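Local atomic coordinates of replication initiation and membrane attachment protein (Geobacillus stearothermophilus 10, PDB entry 5WTN), a protein that probably takes part in assembling the bacterial primosome at the start or restart of DNA replication, and forms a tetramer. Residues 12-17 and 50-55. Sequence-based numbering, arbitrary orientation.
Sequences DRYTVQ and WGELEL
Tyr14 meets Glu52 at the edge of its ring: the carboxylate oxygen OE1 lies near the ring plane beside CE1 and CZ, and the methyl CG2 of Val16, on the same strand, also lies in plane at the edge. The phenol OH donates a hydrogen bond of 2.6 Å to Glu52 OE1, reaching the lone pair that faces away from the second oxygen, with ring and carboxylate planes 68° apart. Bent at chi2, the Glu52 chain turns its carboxylate toward the phenol while its CB packs on Val16 CG2 at 3.8 Å. Glu52 OE1 also forms a salt bridge with Arg65, and the Tyr14 ring packs edge-to-face with His63. A phenylalanine in place of Tyr14 has no OH to give, and the Glu52 carboxylate, left to Arg65 on that oxygen, would probably be freer to turn. Where the strand comes nearest the helix, Val16 CG1 meets Leu53 CD1 at 4.0 Å, the two side chains crossing at about a right angle. Leu53, with CG anti to the backbone N (chi1 -176°), lays CD1 alongside the strand backbone, 3.5 Å from Val16 O and 3.7 Å from Gln17 CA. The contact is largely buried. Strand 13-17, between strands 61-62 and 104-109 of a mixed sheet, runs at 97° to helix segment 50-55, the C-terminal end of helix 40-55, with helix 63-70 packed against Tyr14 and Glu52.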
loop_
_atom_site.group_PDB
_atom_site.type_symbol
_atom_site.label_atom_id
_atom_site.label_comp_id
_atom_site.label_asym_id
_atom_site.label_seq_id
_atom_site.Cartn_x
_atom_site.Cartn_y
_atom_site.Cartn_z
ATOM N N ASP A 12 0.338 -29.346 16.225
ATOM C CA ASP A 12 1.521 -28.540 16.509
ATOM C C ASP A 12 1.138 -27.061 16.443
ATOM O O ASP A 12 0.224 -26.658 15.704
ATOM C CB ASP A 12 2.653 -28.839 15.519
ATOM C CG ASP A 12 3.350 -30.167 15.794
ATOM O OD1 ASP A 12 3.371 -30.581 16.977
ATOM O OD2 ASP A 12 3.888 -30.790 14.832
ATOM N N ARG A 13 1.822 -26.229 17.220
ATOM C CA ARG A 13 1.460 -24.812 17.294
ATOM C C ARG A 13 2.469 -23.886 16.614
ATOM O O ARG A 13 3.667 -24.163 16.601
ATOM C CB ARG A 13 1.265 -24.388 18.752
ATOM C CG ARG A 13 0.250 -25.226 19.512
ATOM C CD ARG A 13 -0.076 -24.609 20.862
ATOM N NE ARG A 13 1.106 -24.035 21.500
ATOM C CZ ARG A 13 1.963 -24.727 22.244
ATOM N NH1 ARG A 13 1.773 -26.023 22.447
ATOM N NH2 ARG A 13 3.012 -24.122 22.786
ATOM N N TYR A 14 1.975 -22.781 16.056
ATOM C CA TYR A 14 2.851 -21.782 15.456
ATOM C C TYR A 14 2.570 -20.366 15.929
ATOM O O TYR A 14 1.537 -20.068 16.536
ATOM C CB TYR A 14 2.771 -21.827 13.939
ATOM C CG TYR A 14 1.447 -21.378 13.375
ATOM C CD1 TYR A 14 1.267 -20.077 12.903
ATOM C CD2 TYR A 14 0.384 -22.258 13.273
ATOM C CE1 TYR A 14 0.055 -19.667 12.354
ATOM C CE2 TYR A 14 -0.837 -21.852 12.721
ATOM C CZ TYR A 14 -0.993 -20.556 12.270
ATOM O OH TYR A 14 -2.198 -20.163 11.737
ATOM N N THR A 15 3.529 -19.501 15.645
ATOM C CA THR A 15 3.319 -18.071 15.678
ATOM C C THR A 15 3.953 -17.513 14.411
ATOM O O THR A 15 4.895 -18.107 13.881
ATOM C CB THR A 15 3.952 -17.446 16.917
ATOM O OG1 THR A 15 3.780 -16.028 16.850
ATOM C CG2 THR A 15 5.444 -17.749 16.988
ATOM N N VAL A 16 3.423 -16.399 13.907
ATOM C CA VAL A 16 4.028 -15.698 12.774
ATOM C C VAL A 16 4.655 -14.393 13.228
ATOM O O VAL A 16 4.000 -13.572 13.873
ATOM C CB VAL A 16 2.998 -15.313 11.729
ATOM C CG1 VAL A 16 3.707 -14.790 10.467
ATOM C CG2 VAL A 16 2.100 -16.466 11.421
ATOM N N GLN A 17 5.909 -14.172 12.853
ATOM C CA GLN A 17 6.596 -12.926 13.211
ATOM C C GLN A 17 7.416 -12.308 12.070
ATOM O O GLN A 17 7.743 -12.976 11.071
ATOM C CB GLN A 17 7.441 -13.145 14.478
ATOM C CG GLN A 17 6.557 -13.325 15.704
ATOM C CD GLN A 17 7.281 -13.763 16.942
ATOM O OE1 GLN A 17 6.946 -14.798 17.521
ATOM N NE2 GLN A 17 8.251 -12.973 17.388
ATOM N N TRP A 50 1.633 -13.781 5.806
ATOM C CA TRP A 50 1.630 -12.322 5.896
ATOM C C TRP A 50 0.319 -11.818 6.489
ATOM O O TRP A 50 0.334 -10.963 7.372
ATOM C CB TRP A 50 1.891 -11.759 4.494
ATOM C CG TRP A 50 1.825 -10.250 4.285
ATOM C CD1 TRP A 50 1.648 -9.276 5.231
ATOM C CD2 TRP A 50 1.957 -9.557 3.022
ATOM N NE1 TRP A 50 1.657 -8.028 4.634
ATOM C CE2 TRP A 50 1.840 -8.177 3.281
ATOM C CE3 TRP A 50 2.167 -9.977 1.701
ATOM C CZ2 TRP A 50 1.916 -7.213 2.258
ATOM C CZ3 TRP A 50 2.247 -9.025 0.688
ATOM C CH2 TRP A 50 2.121 -7.658 0.972
ATOM N N GLY A 51 -0.804 -12.353 6.016
ATOM C CA GLY A 51 -2.092 -12.032 6.593
ATOM C C GLY A 51 -2.167 -12.474 8.041
ATOM O O GLY A 51 -2.692 -11.752 8.897
ATOM N N GLU A 52 -1.625 -13.657 8.333
ATOM C CA GLU A 52 -1.666 -14.176 9.696
ATOM C C GLU A 52 -0.886 -13.326 10.661
ATOM O O GLU A 52 -1.250 -13.226 11.827
ATOM C CB GLU A 52 -1.171 -15.624 9.759
ATOM C CG GLU A 52 -2.285 -16.674 9.667
ATOM C CD GLU A 52 -3.153 -16.710 10.910
ATOM O OE1 GLU A 52 -3.043 -17.671 11.710
ATOM O OE2 GLU A 52 -3.957 -15.780 11.097
ATOM N N LEU A 53 0.194 -12.735 10.170
ATOM C CA LEU A 53 1.033 -11.807 10.933
ATOM C C LEU A 53 0.197 -10.729 11.607
ATOM O O LEU A 53 0.379 -10.430 12.781
ATOM C CB LEU A 53 2.022 -11.138 9.972
ATOM C CG LEU A 53 3.075 -10.196 10.524
ATOM C CD1 LEU A 53 3.906 -10.926 11.546
ATOM C CD2 LEU A 53 3.927 -9.750 9.364
ATOM N N GLU A 54 -0.746 -10.166 10.859
ATOM C CA GLU A 54 -1.612 -9.113 11.380
ATOM C C GLU A 54 -2.785 -9.659 12.195
ATOM O O GLU A 54 -3.130 -9.109 13.240
ATOM C CB GLU A 54 -2.132 -8.236 10.238
ATOM C CG GLU A 54 -1.060 -7.399 9.560
ATOM C CD GLU A 54 -1.585 -6.061 9.076
ATOM O OE1 GLU A 54 -2.217 -5.344 9.879
ATOM O OE2 GLU A 54 -1.364 -5.728 7.893
ATOM N N LEU A 55 -3.397 -10.736 11.712
ATOM C CA LEU A 55 -4.565 -11.306 12.368
ATOM C C LEU A 55 -4.286 -11.945 13.728
ATOM O O LEU A 55 -4.880 -11.520 14.720
ATOM C CB LEU A 55 -5.254 -12.290 11.437
ATOM C CG LEU A 55 -6.540 -12.940 11.933
ATOM C CD1 LEU A 55 -7.444 -11.914 12.596
ATOM C CD2 LEU A 55 -7.238 -13.604 10.751
#